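Local coordinates for double-stranded RNA-binding protein 1 (Arabidopsis thaliana, PDB 3ADG), which binds double-stranded RNA, here through the first of its dsRNA-binding domains, and assists DICER-LIKE 1 in accurate processing of primary microRNAs in the nucleus, at residues Ser7-Tyr12 with Ser62-Ala67. Numbering follows the deposited sequence.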
loop_
_atom_site.group_PDB
_atom_site.type_symbol
_atom_site.label_atom_id
_atom_site.label_comp_id
_atom_site.label_asym_id
_atom_site.label_seq_id
_atom_site.Cartn_x
_atom_site.Cartn_y
_atom_site.Cartn_z
ATOM N N SER A 7 -2.025 -0.115 9.203
ATOM C CA SER A 7 -1.939 0.530 10.519
ATOM C C SER A 7 -0.467 0.727 11.003
ATOM O O SER A 7 -0.138 1.780 11.577
ATOM C CB SER A 7 -2.828 -0.167 11.560
ATOM O OG SER A 7 -2.475 -1.522 11.703
ATOM N N ARG A 8 0.421 -0.242 10.727
ATOM C CA ARG A 8 1.831 -0.127 11.177
ATOM C C ARG A 8 2.520 1.020 10.431
ATOM O O ARG A 8 3.362 1.741 10.986
ATOM C CB ARG A 8 2.600 -1.428 10.936
ATOM C CG ARG A 8 2.242 -2.521 11.899
ATOM C CD ARG A 8 3.151 -3.702 11.634
ATOM N NE ARG A 8 2.750 -4.861 12.415
ATOM C CZ ARG A 8 3.010 -6.104 12.022
ATOM N NH1 ARG A 8 3.702 -6.292 10.889
ATOM N NH2 ARG A 8 2.607 -7.133 12.756
ATOM N N LEU A 9 2.139 1.209 9.173
ATOM C CA LEU A 9 2.744 2.268 8.373
ATOM C C LEU A 9 2.207 3.617 8.851
ATOM O O LEU A 9 2.953 4.590 8.940
ATOM C CB LEU A 9 2.452 2.074 6.885
ATOM C CG LEU A 9 3.232 2.971 5.933
ATOM C CD1 LEU A 9 4.703 2.640 6.025
ATOM C CD2 LEU A 9 2.698 2.757 4.507
ATOM N N GLN A 10 0.910 3.680 9.159
ATOM C CA GLN A 10 0.333 4.914 9.709
ATOM C C GLN A 10 1.026 5.327 11.019
ATOM O O GLN A 10 1.320 6.499 11.256
ATOM C CB GLN A 10 -1.181 4.748 9.916
ATOM C CG GLN A 10 -1.796 5.944 10.593
ATOM C CD GLN A 10 -1.443 7.214 9.863
ATOM O OE1 GLN A 10 -0.697 8.048 10.368
ATOM N NE2 GLN A 10 -1.953 7.354 8.652
ATOM N N GLU A 11 1.317 4.354 11.865
ATOM C CA GLU A 11 1.970 4.649 13.131
ATOM C C GLU A 11 3.377 5.221 12.870
ATOM O O GLU A 11 3.813 6.172 13.548
ATOM C CB GLU A 11 2.066 3.387 13.964
ATOM C CG GLU A 11 0.739 2.966 14.550
ATOM C CD GLU A 11 0.854 1.688 15.353
ATOM O OE1 GLU A 11 1.987 1.358 15.794
ATOM O OE2 GLU A 11 -0.195 1.019 15.534
ATOM N N TYR A 12 4.074 4.602 11.916
ATOM C CA TYR A 12 5.377 5.082 11.452
ATOM C C TYR A 12 5.307 6.542 10.978
ATOM O O TYR A 12 6.120 7.396 11.407
ATOM C CB TYR A 12 5.922 4.187 10.334
ATOM C CG TYR A 12 7.281 4.673 9.830
ATOM C CD1 TYR A 12 8.468 4.112 10.312
ATOM C CD2 TYR A 12 7.368 5.706 8.877
ATOM C CE1 TYR A 12 9.734 4.563 9.855
ATOM C CE2 TYR A 12 8.615 6.165 8.409
ATOM C CZ TYR A 12 9.803 5.586 8.919
ATOM O OH TYR A 12 11.042 6.036 8.471
ATOM N N SER A 62 -0.524 -4.898 0.736
ATOM C CA SER A 62 0.726 -5.366 0.102
ATOM C C SER A 62 1.711 -4.174 -0.098
ATOM O O SER A 62 2.909 -4.303 0.191
ATOM C CB SER A 62 0.404 -6.072 -1.215
ATOM O OG SER A 62 1.594 -6.379 -1.961
ATOM N N ALA A 63 1.176 -3.046 -0.557
ATOM C CA ALA A 63 1.954 -1.807 -0.739
ATOM C C ALA A 63 2.567 -1.390 0.619
ATOM O O ALA A 63 3.763 -1.024 0.666
ATOM C CB ALA A 63 1.070 -0.673 -1.295
ATOM N N ALA A 64 1.749 -1.430 1.687
ATOM C CA ALA A 64 2.201 -1.027 3.039
ATOM C C ALA A 64 3.307 -1.971 3.515
ATOM O O ALA A 64 4.318 -1.515 4.047
ATOM C CB ALA A 64 1.030 -1.006 4.020
ATOM N N GLU A 65 3.156 -3.269 3.229
ATOM C CA GLU A 65 4.179 -4.244 3.576
ATOM C C GLU A 65 5.519 -3.892 2.908
ATOM O O GLU A 65 6.576 -3.903 3.553
ATOM C CB GLU A 65 3.769 -5.643 3.136
ATOM C CG GLU A 65 4.904 -6.662 3.464
ATOM C CD GLU A 65 4.616 -8.078 3.035
ATOM O OE1 GLU A 65 5.490 -8.937 3.299
ATOM O OE2 GLU A 65 3.523 -8.332 2.510
ATOM N N VAL A 66 5.452 -3.601 1.609
ATOM C CA VAL A 66 6.650 -3.224 0.826
ATOM C C VAL A 66 7.305 -1.993 1.434
ATOM O O VAL A 66 8.518 -1.979 1.652
ATOM C CB VAL A 66 6.310 -2.997 -0.660
ATOM C CG1 VAL A 66 7.496 -2.369 -1.415
ATOM C CG2 VAL A 66 5.868 -4.374 -1.300
ATOM N N ALA A 67 6.486 -0.975 1.729
ATOM C CA ALA A 67 6.962 0.275 2.368
ATOM C C ALA A 67 7.718 -0.012 3.674
ATOM O O ALA A 67 8.882 0.412 3.847
ATOM C CB ALA A 67 5.756 1.232 2.630
#
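L9 reaches from one helix onto the methyl groups of A64 and A67, which stand one turn apart on the other. The two branches of the leucine share the work. L9 CD1 meets A67 CB at 3.8 Å, while L9 CD2 packs against the same A67 CB at 3.9 Å, so the A67 methyl is held by both tips of the fork. L9 CD2 also touches A64, lying 4.1 Å from A64 CA and 4.1 Å from A64 CB. The interaction is a purely apolar contact of the branched L9 side chain with two alanines, in A64 with CA as well as CB. With CG anti to the backbone N (chi1 -170°), the L9 fork extends away from its own helix and spans the gap between the two. Small residues at A64 and A67 allow the backbones to come near, the L9 and A64 CA atoms being 6.3 Å apart. All three touching residues are buried. Further out, L68 and L71 of helix 56-71 also touch L9, and F5, on the preceding turn of helix 5-15, packs on A64 and E65. S62 OG, on the second helix, is hydrogen-bonded to L50 N, tying that helix to the loop after strand 45-48. This is the alpha-beta-beta-beta-alpha fold of a double-stranded RNA-binding domain, whose two helices pack on one side of a three-stranded antiparallel sheet. L9 joins helix 5-15 to helix 56-71 and also rests on V40 and L42 of the central strand 35-42, where A63 and A67 meet V40 from the second helix.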